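Local coordinates for fumarate lyase (Mesorhizobium sp., PDB 3C8T), which is a mainly helical member of the fumarate lyase family that assembles as a tetramer, at residues Thr110-Leu120 with Leu178-Val188; His225-Gln236 with Met303-Arg313. All coordinates share one frame; numbering follows the deposited sequence.

Interaction 1: Thr110-Leu120 with Leu178-Val188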
loop_
_atom_site.group_PDB
_atom_site.type_symbol
_atom_site.label_atom_id
_atom_site.label_comp_id
_atom_site.label_asym_id
_atom_site.label_seq_id
_atom_site.Cartn_x
_atom_site.Cartn_y
_atom_site.Cartn_z
ATOM N N THR A 110 -0.426 18.469 -20.710
ATOM C CA THR A 110 0.225 18.309 -22.017
ATOM C C THR A 110 1.732 18.326 -21.924
ATOM O O THR A 110 2.383 17.479 -22.527
ATOM C CB THR A 110 -0.255 19.361 -23.040
ATOM O OG1 THR A 110 -1.664 19.202 -23.268
ATOM C CG2 THR A 110 0.499 19.160 -24.369
ATOM N N ALA A 111 2.306 19.266 -21.180
ATOM C CA ALA A 111 3.763 19.248 -20.922
ATOM C C ALA A 111 4.229 17.969 -20.237
ATOM O O ALA A 111 5.310 17.460 -20.540
ATOM C CB ALA A 111 4.189 20.458 -20.088
ATOM N N THR A 112 3.429 17.484 -19.274
ATOM C CA THR A 112 3.672 16.173 -18.635
ATOM C C THR A 112 3.685 15.062 -19.659
ATOM O O THR A 112 4.580 14.210 -19.636
ATOM C CB THR A 112 2.661 15.883 -17.493
ATOM O OG1 THR A 112 2.793 16.911 -16.508
ATOM C CG2 THR A 112 2.888 14.515 -16.827
ATOM N N VAL A 113 2.702 15.052 -20.558
ATOM C CA VAL A 113 2.672 14.031 -21.609
ATOM C C VAL A 113 3.940 14.087 -22.495
ATOM O O VAL A 113 4.499 13.060 -22.858
ATOM C CB VAL A 113 1.328 14.069 -22.404
ATOM C CG1 VAL A 113 1.428 13.374 -23.740
ATOM C CG2 VAL A 113 0.174 13.446 -21.559
ATOM N N LEU A 114 4.436 15.278 -22.780
ATOM C CA LEU A 114 5.652 15.413 -23.572
ATOM C C LEU A 114 6.873 14.804 -22.857
ATOM O O LEU A 114 7.716 14.162 -23.493
ATOM C CB LEU A 114 5.921 16.895 -23.926
ATOM C CG LEU A 114 4.860 17.512 -24.851
ATOM C CD1 LEU A 114 5.007 19.034 -24.877
ATOM C CD2 LEU A 114 4.949 16.925 -26.224
ATOM N N GLN A 115 6.982 15.033 -21.550
ATOM C CA GLN A 115 8.015 14.393 -20.760
ATOM C C GLN A 115 7.830 12.866 -20.734
ATOM O O GLN A 115 8.786 12.124 -20.958
ATOM C CB GLN A 115 7.953 14.956 -19.359
ATOM C CG GLN A 115 8.420 16.437 -19.222
ATOM C CD GLN A 115 8.175 16.955 -17.808
ATOM O OE1 GLN A 115 7.118 16.728 -17.240
ATOM N NE2 GLN A 115 9.165 17.610 -17.224
ATOM N N ILE A 116 6.617 12.390 -20.449
ATOM C CA ILE A 116 6.303 10.939 -20.519
ATOM C C ILE A 116 6.739 10.276 -21.855
ATOM O O ILE A 116 7.226 9.138 -21.852
ATOM C CB ILE A 116 4.796 10.652 -20.197
ATOM C CG1 ILE A 116 4.472 11.044 -18.716
ATOM C CG2 ILE A 116 4.448 9.192 -20.377
ATOM C CD1 ILE A 116 2.972 10.985 -18.347
ATOM N N ARG A 117 6.559 10.971 -22.986
ATOM C CA ARG A 117 7.092 10.487 -24.252
ATOM C C ARG A 117 8.609 10.249 -24.193
ATOM O O ARG A 117 9.104 9.178 -24.595
ATOM C CB ARG A 117 6.752 11.435 -25.399
ATOM C CG ARG A 117 7.187 10.850 -26.725
ATOM C CD ARG A 117 6.366 11.359 -27.874
ATOM N NE ARG A 117 6.509 12.799 -28.000
ATOM C CZ ARG A 117 5.850 13.523 -28.895
ATOM N NH1 ARG A 117 5.017 12.925 -29.733
ATOM N NH2 ARG A 117 6.016 14.832 -28.932
ATOM N N ASP A 118 9.354 11.253 -23.717
ATOM C CA ASP A 118 10.798 11.067 -23.495
ATOM C C ASP A 118 11.091 10.012 -22.406
ATOM O O ASP A 118 11.986 9.215 -22.563
ATOM C CB ASP A 118 11.489 12.393 -23.130
ATOM C CG ASP A 118 11.371 13.464 -24.240
ATOM O OD1 ASP A 118 10.901 13.137 -25.365
ATOM O OD2 ASP A 118 11.748 14.642 -23.975
ATOM N N GLY A 119 10.353 10.052 -21.290
ATOM C CA GLY A 119 10.496 9.043 -20.221
ATOM C C GLY A 119 10.318 7.610 -20.738
ATOM O O GLY A 119 11.067 6.714 -20.383
ATOM N N LEU A 120 9.315 7.396 -21.569
ATOM C CA LEU A 120 9.040 6.072 -22.078
ATOM C C LEU A 120 10.104 5.614 -23.098
ATOM O O LEU A 120 10.360 4.415 -23.199
ATOM C CB LEU A 120 7.620 5.991 -22.681
ATOM C CG LEU A 120 6.456 5.815 -21.693
ATOM C CD1 LEU A 120 5.168 5.859 -22.491
ATOM C CD2 LEU A 120 6.551 4.495 -20.924
ATOM N N LEU A 178 4.730 -2.034 -23.032
ATOM C CA LEU A 178 5.139 -0.643 -23.281
ATOM C C LEU A 178 4.521 -0.071 -24.575
ATOM O O LEU A 178 3.995 1.061 -24.595
ATOM C CB LEU A 178 6.680 -0.534 -23.291
ATOM C CG LEU A 178 7.281 0.901 -23.333
ATOM C CD1 LEU A 178 8.662 0.991 -22.659
ATOM C CD2 LEU A 178 7.360 1.469 -24.741
ATOM N N GLU A 179 4.598 -0.858 -25.648
ATOM C CA GLU A 179 4.052 -0.499 -26.950
ATOM C C GLU A 179 2.513 -0.351 -26.937
ATOM O O GLU A 179 1.967 0.530 -27.605
ATOM C CB GLU A 179 4.552 -1.489 -28.056
ATOM C CG GLU A 179 6.102 -1.575 -28.195
ATOM C CD GLU A 179 6.834 -0.194 -28.279
ATOM O OE1 GLU A 179 6.342 0.719 -28.985
ATOM O OE2 GLU A 179 7.913 -0.005 -27.633
ATOM N N GLU A 180 1.818 -1.177 -26.162
ATOM C CA GLU A 180 0.354 -1.072 -26.007
ATOM C C GLU A 180 -0.102 0.184 -25.228
ATOM O O GLU A 180 -1.120 0.836 -25.576
ATOM C CB GLU A 180 -0.203 -2.370 -25.365
ATOM C CG GLU A 180 -0.149 -3.574 -26.338
ATOM C CD GLU A 180 -0.522 -4.949 -25.732
ATOM O OE1 GLU A 180 -0.460 -5.138 -24.496
ATOM O OE2 GLU A 180 -0.893 -5.856 -26.529
ATOM N N ILE A 181 0.639 0.517 -24.167
ATOM C CA ILE A 181 0.276 1.648 -23.293
ATOM C C ILE A 181 0.511 3.014 -23.977
ATOM O O ILE A 181 -0.270 3.927 -23.765
ATOM C CB ILE A 181 1.069 1.593 -21.966
ATOM C CG1 ILE A 181 0.508 0.493 -21.059
ATOM C CG2 ILE A 181 0.936 2.850 -21.223
ATOM C CD1 ILE A 181 1.555 -0.220 -20.259
ATOM N N SER A 182 1.611 3.146 -24.737
ATOM C CA SER A 182 2.012 4.415 -25.369
ATOM C C SER A 182 0.908 5.193 -26.140
ATOM O O SER A 182 0.807 6.392 -25.953
ATOM C CB SER A 182 3.226 4.227 -26.290
ATOM O OG SER A 182 4.410 3.929 -25.558
ATOM N N PRO A 183 0.114 4.538 -27.027
ATOM C CA PRO A 183 -0.898 5.380 -27.671
ATOM C C PRO A 183 -2.005 5.802 -26.709
ATOM O O PRO A 183 -2.767 6.701 -27.056
ATOM C CB PRO A 183 -1.531 4.459 -28.759
ATOM C CG PRO A 183 -0.592 3.254 -28.858
ATOM C CD PRO A 183 0.050 3.143 -27.501
ATOM N N ARG A 184 -2.156 5.145 -25.557
ATOM C CA ARG A 184 -3.216 5.592 -24.646
ATOM C C ARG A 184 -2.796 6.857 -23.863
ATOM O O ARG A 184 -3.567 7.840 -23.775
ATOM C CB ARG A 184 -3.788 4.480 -23.735
ATOM C CG ARG A 184 -4.855 3.574 -24.464
ATOM C CD ARG A 184 -5.421 2.512 -23.520
ATOM N NE ARG A 184 -4.357 1.692 -22.880
ATOM C CZ ARG A 184 -3.976 0.476 -23.278
ATOM N NH1 ARG A 184 -4.539 -0.108 -24.336
ATOM N NH2 ARG A 184 -3.017 -0.168 -22.626
ATOM N N VAL A 185 -1.568 6.834 -23.350
ATOM C CA VAL A 185 -1.100 7.912 -22.518
ATOM C C VAL A 185 -0.627 9.104 -23.357
ATOM O O VAL A 185 -0.708 10.235 -22.885
ATOM C CB VAL A 185 -0.017 7.448 -21.464
ATOM C CG1 VAL A 185 1.277 7.015 -22.149
ATOM C CG2 VAL A 185 0.269 8.560 -20.434
ATOM N N LEU A 186 -0.169 8.875 -24.594
ATOM C CA LEU A 186 0.424 9.998 -25.361
ATOM C C LEU A 186 -0.607 10.774 -26.188
ATOM O O LEU A 186 -0.603 10.735 -27.429
ATOM C CB LEU A 186 1.640 9.565 -26.182
ATOM C CG LEU A 186 2.789 8.937 -25.361
ATOM C CD1 LEU A 186 3.865 8.369 -26.300
ATOM C CD2 LEU A 186 3.423 9.928 -24.364
ATOM N N VAL A 187 -1.458 11.504 -25.477
ATOM C CA VAL A 187 -2.515 12.288 -26.081
ATOM C C VAL A 187 -2.447 13.660 -25.481
ATOM O O VAL A 187 -1.999 13.838 -24.349
ATOM C CB VAL A 187 -3.967 11.687 -25.870
ATOM C CG1 VAL A 187 -4.165 10.411 -26.659
ATOM C CG2 VAL A 187 -4.297 11.460 -24.412
ATOM N N VAL A 188 -2.876 14.646 -26.269
ATOM C CA VAL A 188 -2.887 16.055 -25.872
ATOM C C VAL A 188 -3.916 16.261 -24.773
ATOM O O VAL A 188 -4.936 15.534 -24.709
ATOM C CB VAL A 188 -3.195 16.955 -27.143
ATOM C CG1 VAL A 188 -4.731 17.086 -27.450
ATOM C CG2 VAL A 188 -2.578 18.296 -26.994
#

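Interaction 2: His225-Gln236 with Met303-Arg313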
loop_
_atom_site.group_PDB
_atom_site.type_symbol
_atom_site.label_atom_id
_atom_site.label_comp_id
_atom_site.label_asym_id
_atom_site.label_seq_id
_atom_site.Cartn_x
_atom_site.Cartn_y
_atom_site.Cartn_z
ATOM N N HIS A 225 -8.982 15.728 -17.747
ATOM C CA HIS A 225 -8.606 16.466 -16.536
ATOM C C HIS A 225 -8.881 15.569 -15.316
ATOM O O HIS A 225 -8.105 15.566 -14.362
ATOM C CB HIS A 225 -9.410 17.761 -16.402
ATOM C CG HIS A 225 -9.036 18.840 -17.379
ATOM N ND1 HIS A 225 -9.938 19.799 -17.805
ATOM C CD2 HIS A 225 -7.873 19.123 -18.001
ATOM C CE1 HIS A 225 -9.344 20.613 -18.653
ATOM N NE2 HIS A 225 -8.086 20.234 -18.779
ATOM N N SER A 226 -9.980 14.812 -15.363
ATOM C CA SER A 226 -10.400 13.971 -14.234
ATOM C C SER A 226 -10.552 12.470 -14.543
ATOM O O SER A 226 -11.032 11.720 -13.699
ATOM C CB SER A 226 -11.694 14.517 -13.641
ATOM O OG SER A 226 -12.754 14.300 -14.542
ATOM N N ALA A 227 -10.115 12.051 -15.730
ATOM C CA ALA A 227 -10.065 10.629 -16.157
ATOM C C ALA A 227 -8.592 10.219 -16.327
ATOM O O ALA A 227 -8.003 10.340 -17.422
ATOM C CB ALA A 227 -10.862 10.428 -17.495
ATOM N N ARG A 228 -7.997 9.722 -15.240
ATOM C CA ARG A 228 -6.518 9.636 -15.117
ATOM C C ARG A 228 -5.953 8.229 -15.365
ATOM O O ARG A 228 -4.813 7.945 -14.971
ATOM C CB ARG A 228 -6.090 10.120 -13.695
ATOM C CG ARG A 228 -6.680 11.509 -13.280
ATOM C CD ARG A 228 -6.394 12.604 -14.331
ATOM N NE ARG A 228 -4.998 13.061 -14.345
ATOM C CZ ARG A 228 -4.519 14.018 -15.136
ATOM N NH1 ARG A 228 -5.319 14.614 -16.041
ATOM N NH2 ARG A 228 -3.235 14.393 -15.009
ATOM N N ASP A 229 -6.752 7.356 -15.982
ATOM C CA ASP A 229 -6.407 5.950 -16.117
ATOM C C ASP A 229 -5.192 5.683 -17.006
ATOM O O ASP A 229 -4.458 4.729 -16.778
ATOM C CB ASP A 229 -7.615 5.132 -16.595
ATOM C CG ASP A 229 -8.272 5.731 -17.857
ATOM O OD1 ASP A 229 -8.900 6.809 -17.772
ATOM O OD2 ASP A 229 -8.150 5.130 -18.933
ATOM N N ALA A 230 -4.994 6.500 -18.038
ATOM C CA ALA A 230 -3.858 6.265 -18.908
ATOM C C ALA A 230 -2.564 6.647 -18.228
ATOM O O ALA A 230 -1.514 6.021 -18.472
ATOM C CB ALA A 230 -4.014 6.985 -20.216
ATOM N N VAL A 231 -2.623 7.652 -17.348
ATOM C CA VAL A 231 -1.437 7.987 -16.550
ATOM C C VAL A 231 -1.186 6.954 -15.435
ATOM O O VAL A 231 -0.047 6.536 -15.214
ATOM C CB VAL A 231 -1.524 9.414 -15.926
ATOM C CG1 VAL A 231 -0.228 9.716 -15.098
ATOM C CG2 VAL A 231 -1.805 10.496 -17.036
ATOM N N ALA A 232 -2.227 6.594 -14.690
ATOM C CA ALA A 232 -2.128 5.513 -13.710
ATOM C C ALA A 232 -1.560 4.199 -14.279
ATOM O O ALA A 232 -0.688 3.591 -13.645
ATOM C CB ALA A 232 -3.477 5.277 -13.030
ATOM N N GLU A 233 -1.994 3.795 -15.493
ATOM C CA GLU A 233 -1.534 2.531 -16.064
ATOM C C GLU A 233 -0.070 2.591 -16.406
ATOM O O GLU A 233 0.627 1.577 -16.335
ATOM C CB GLU A 233 -2.358 2.053 -17.268
ATOM C CG GLU A 233 -2.032 2.724 -18.545
ATOM C CD GLU A 233 -2.850 2.156 -19.705
ATOM O OE1 GLU A 233 -3.440 2.965 -20.494
ATOM O OE2 GLU A 233 -2.895 0.902 -19.808
ATOM N N THR A 234 0.423 3.788 -16.705
ATOM C CA THR A 234 1.844 3.943 -17.008
ATOM C C THR A 234 2.701 3.672 -15.787
ATOM O O THR A 234 3.715 2.976 -15.866
ATOM C CB THR A 234 2.137 5.341 -17.572
ATOM O OG1 THR A 234 1.359 5.495 -18.744
ATOM C CG2 THR A 234 3.618 5.494 -17.947
ATOM N N VAL A 235 2.304 4.215 -14.643
ATOM C CA VAL A 235 3.086 3.959 -13.418
ATOM C C VAL A 235 2.905 2.513 -12.900
ATOM O O VAL A 235 3.833 1.923 -12.341
ATOM C CB VAL A 235 2.711 4.969 -12.355
ATOM C CG1 VAL A 235 3.514 4.748 -11.051
ATOM C CG2 VAL A 235 2.914 6.400 -12.933
ATOM N N GLN A 236 1.707 1.963 -13.057
ATOM C CA GLN A 236 1.459 0.563 -12.765
ATOM C C GLN A 236 2.413 -0.313 -13.556
ATOM O O GLN A 236 2.959 -1.254 -12.995
ATOM C CB GLN A 236 0.019 0.154 -13.055
ATOM C CG GLN A 236 -1.032 0.663 -12.072
ATOM C CD GLN A 236 -2.329 -0.183 -12.145
ATOM O OE1 GLN A 236 -2.759 -0.763 -11.140
ATOM N NE2 GLN A 236 -2.922 -0.288 -13.343
ATOM N N MET A 303 -1.040 6.404 -7.568
ATOM C CA MET A 303 -1.774 6.668 -8.815
ATOM C C MET A 303 -3.198 6.087 -8.786
ATOM O O MET A 303 -4.123 6.702 -9.273
ATOM C CB MET A 303 -0.984 6.223 -10.086
ATOM C CG MET A 303 0.158 7.202 -10.468
ATOM S SD MET A 303 -0.324 8.964 -10.715
ATOM C CE MET A 303 -1.623 8.798 -11.907
ATOM N N LEU A 304 -3.363 4.918 -8.189
ATOM C CA LEU A 304 -4.708 4.366 -7.997
ATOM C C LEU A 304 -5.568 5.255 -7.097
ATOM O O LEU A 304 -6.754 5.396 -7.335
ATOM C CB LEU A 304 -4.624 2.909 -7.479
ATOM C CG LEU A 304 -4.017 1.920 -8.517
ATOM C CD1 LEU A 304 -3.717 0.579 -7.916
ATOM C CD2 LEU A 304 -4.915 1.759 -9.724
ATOM N N ASP A 305 -4.960 5.875 -6.087
ATOM C CA ASP A 305 -5.640 6.881 -5.278
ATOM C C ASP A 305 -5.967 8.161 -6.079
ATOM O O ASP A 305 -7.053 8.705 -5.969
ATOM C CB ASP A 305 -4.829 7.236 -4.016
ATOM C CG ASP A 305 -4.679 6.049 -3.028
ATOM O OD1 ASP A 305 -5.647 5.279 -2.835
ATOM O OD2 ASP A 305 -3.583 5.889 -2.412
ATOM N N ALA A 306 -5.022 8.626 -6.890
ATOM C CA ALA A 306 -5.178 9.836 -7.689
ATOM C C ALA A 306 -6.307 9.743 -8.729
ATOM O O ALA A 306 -6.827 10.777 -9.197
ATOM C CB ALA A 306 -3.833 10.187 -8.396
ATOM N N MET A 307 -6.658 8.522 -9.102
ATOM C CA MET A 307 -7.764 8.254 -10.032
ATOM C C MET A 307 -9.108 8.664 -9.481
ATOM O O MET A 307 -10.020 8.956 -10.262
ATOM C CB MET A 307 -7.847 6.755 -10.363
ATOM C CG MET A 307 -6.764 6.264 -11.295
ATOM S SD MET A 307 -7.059 4.557 -11.753
ATOM C CE MET A 307 -8.357 4.889 -12.948
ATOM N N ILE A 308 -9.258 8.668 -8.159
ATOM C CA ILE A 308 -10.535 9.099 -7.546
ATOM C C ILE A 308 -10.502 10.612 -7.566
ATOM O O ILE A 308 -10.164 11.255 -6.571
ATOM C CB ILE A 308 -10.745 8.629 -6.077
ATOM C CG1 ILE A 308 -10.197 7.222 -5.810
ATOM C CG2 ILE A 308 -12.190 8.721 -5.681
ATOM C CD1 ILE A 308 -10.770 6.122 -6.613
ATOM N N HIS A 309 -10.827 11.162 -8.726
ATOM C CA HIS A 309 -10.555 12.546 -9.020
ATOM C C HIS A 309 -11.921 13.220 -9.316
ATOM O O HIS A 309 -12.489 13.145 -10.436
ATOM C CB HIS A 309 -9.633 12.569 -10.225
ATOM C CG HIS A 309 -9.150 13.933 -10.605
ATOM N ND1 HIS A 309 -7.826 14.195 -10.874
ATOM C CD2 HIS A 309 -9.815 15.100 -10.802
ATOM C CE1 HIS A 309 -7.685 15.467 -11.202
ATOM N NE2 HIS A 309 -8.880 16.038 -11.178
ATOM N N ASP A 310 -12.450 13.860 -8.287
ATOM C CA ASP A 310 -13.834 14.273 -8.299
ATOM C C ASP A 310 -14.089 15.453 -9.265
ATOM O O ASP A 310 -13.226 16.322 -9.467
ATOM C CB ASP A 310 -14.311 14.525 -6.886
ATOM C CG ASP A 310 -13.344 15.382 -6.093
ATOM O OD1 ASP A 310 -12.270 14.854 -5.660
ATOM O OD2 ASP A 310 -13.664 16.580 -5.888
ATOM N N PHE A 311 -15.240 15.379 -9.937
ATOM C CA PHE A 311 -15.731 16.406 -10.859
ATOM C C PHE A 311 -14.739 16.762 -11.957
ATOM O O PHE A 311 -14.163 15.853 -12.563
ATOM C CB PHE A 311 -16.291 17.614 -10.098
ATOM C CG PHE A 311 -17.438 17.241 -9.202
ATOM C CD1 PHE A 311 -18.676 16.885 -9.757
ATOM C CD2 PHE A 311 -17.271 17.171 -7.826
ATOM C CE1 PHE A 311 -19.728 16.485 -8.949
ATOM C CE2 PHE A 311 -18.336 16.785 -6.985
ATOM C CZ PHE A 311 -19.571 16.421 -7.563
ATOM N N GLU A 312 -14.546 18.055 -12.212
ATOM C CA GLU A 312 -13.899 18.479 -13.432
ATOM C C GLU A 312 -12.426 18.819 -13.157
ATOM O O GLU A 312 -11.630 18.996 -14.087
ATOM C CB GLU A 312 -14.686 19.614 -14.109
ATOM C CG GLU A 312 -16.009 19.160 -14.801
ATOM C CD GLU A 312 -16.995 18.425 -13.854
ATOM O OE1 GLU A 312 -17.661 19.087 -12.999
ATOM O OE2 GLU A 312 -17.087 17.182 -13.952
ATOM N N ARG A 313 -12.060 18.811 -11.881
ATOM C CA ARG A 313 -10.660 19.010 -11.411
ATOM C C ARG A 313 -10.733 18.917 -9.907
ATOM O O ARG A 313 -11.600 19.553 -9.265
ATOM C CB ARG A 313 -10.106 20.401 -11.780
ATOM C CG ARG A 313 -8.553 20.601 -11.591
ATOM C CD ARG A 313 -8.043 21.841 -12.409
ATOM N NE ARG A 313 -8.395 21.664 -13.823
ATOM C CZ ARG A 313 -9.252 22.430 -14.502
ATOM N NH1 ARG A 313 -9.800 23.511 -13.942
ATOM N NH2 ARG A 313 -9.531 22.134 -15.778
HETATM O O HOH W 1 -12.473 19.268 -16.736
HETATM O O HOH W 2 -9.878 8.924 -13.062
#

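Interaction 1: Thr110-Leu120 with Leu178-Val188
L186 meets the helix of residues 110-120 because its CG stands anti to its own carbonyl carbon (chi1 -58°) and the chain then runs on extended, which lays CD2 against the backbone of the turn from V113 to R117. There CD2 sits 3.6 Å from V113 O and 3.6 Å from R117 N, while the CB of R117 touches it from one side and the CG2 of I116 from another. V113 answers with both branches: with CG1 anti to the backbone N (chi1 161°), its CG1 rests 3.5 Å from V187 O, and CG2 leans on the carbonyls of V185 and V187. Farther along, L120 CD1 touches both S182 OG, at 3.7 Å, and V185 CG1, at 4.1 Å, and V185 turns its other methyl to I116 CD1. At the opposite end T110 and V188 lie side by side, the threonine OG1 being bonded to D106 O and E189 N.

The two short helical segments run nearly antiparallel, at 164°, their axes 10.9 Å apart at closest approach; here they meet through leucine, isoleucine and valine side chains, not backbone to backbone. L186, just past the end of helix 160-185, is the centre of an inverse gamma turn. R117 contributes its backbone N and its CB and CG, while its guanidinium hydrogen-bonds to L215 O.

No hydrogen bond crosses between the segments. The contact is therefore mainly apolar packing that joins helix 104-140 to the end of helix 160-185 and the chain leaving it; V113 O and R117 N, under the L186 methyl, bond to each other.

Interaction 2: His225-Gln236 with Met303-Arg313
The imidazole of H309 carries backbone on one face: H225 O lies 3.1 Å above its plane, and S226 CA makes a CH-pi contact 3.9 Å from the ring centroid, 19° off the normal. R313 CA sits at the edge of this ring, in its plane. The ring of H225 has R313 NH2 over one face, offset toward the rim, and a water at its edge; the guanidinium, tilted 73° to the ring, presents its own edge. That water is 2.8 Å from H225 ND1 and donates to E312 O, bridging the segments. NE2 of H225 bonds to D106, while R313 is held through Q105 and A193, so both flat groups are fixed from outside.

A second water ties the two segments where no direct bond is clear: it donates to S226 O and M307 O and accepts from R228 N, just before helix 229-255. R228 lays its CG beside H309 ND1, at 3.8 Å, and carries its guanidinium on to E321 and D109.

Beyond the loops the contact turns apolar. M303 is folded back at chi2 and chi3, which brings CE to V231 CG1, at 3.6 Å, while its CG rests on V235 CG2. A232 suits the place between the methionines because its single methyl lets both come close, M307 CG lying 3.8 Å from A232 CB. M307 CE continues to D229 CB, whose carboxylate pairs with R173 and R177 of the second subunit.

The chemistry thus divides: flexible thioethers fill the helical end, whereas at the loop end buried polar backbone, S226 O, R228 N, M307 O and E312 O, is satisfied through water.

How the interactions relate
From the N terminus, helix 104-140 supplies the first half of interaction 1, and the chain returns along helix 160-185 to close it after a loop of 57 residues that includes the small three-stranded sheet. Interaction 2 opens later, at the start of helix 229-255, and closes 66 residues on, at the end of helix 284-306. The loops follow in series, neither nested nor crossed. Their centres lie 14 Å apart, and they meet through helices 160-185 and 229-255: R184 NE forms a salt bridge with E233 OE1, and V185 packs on T234. Together they join four helices of the bundle, and both also touch the second subunit.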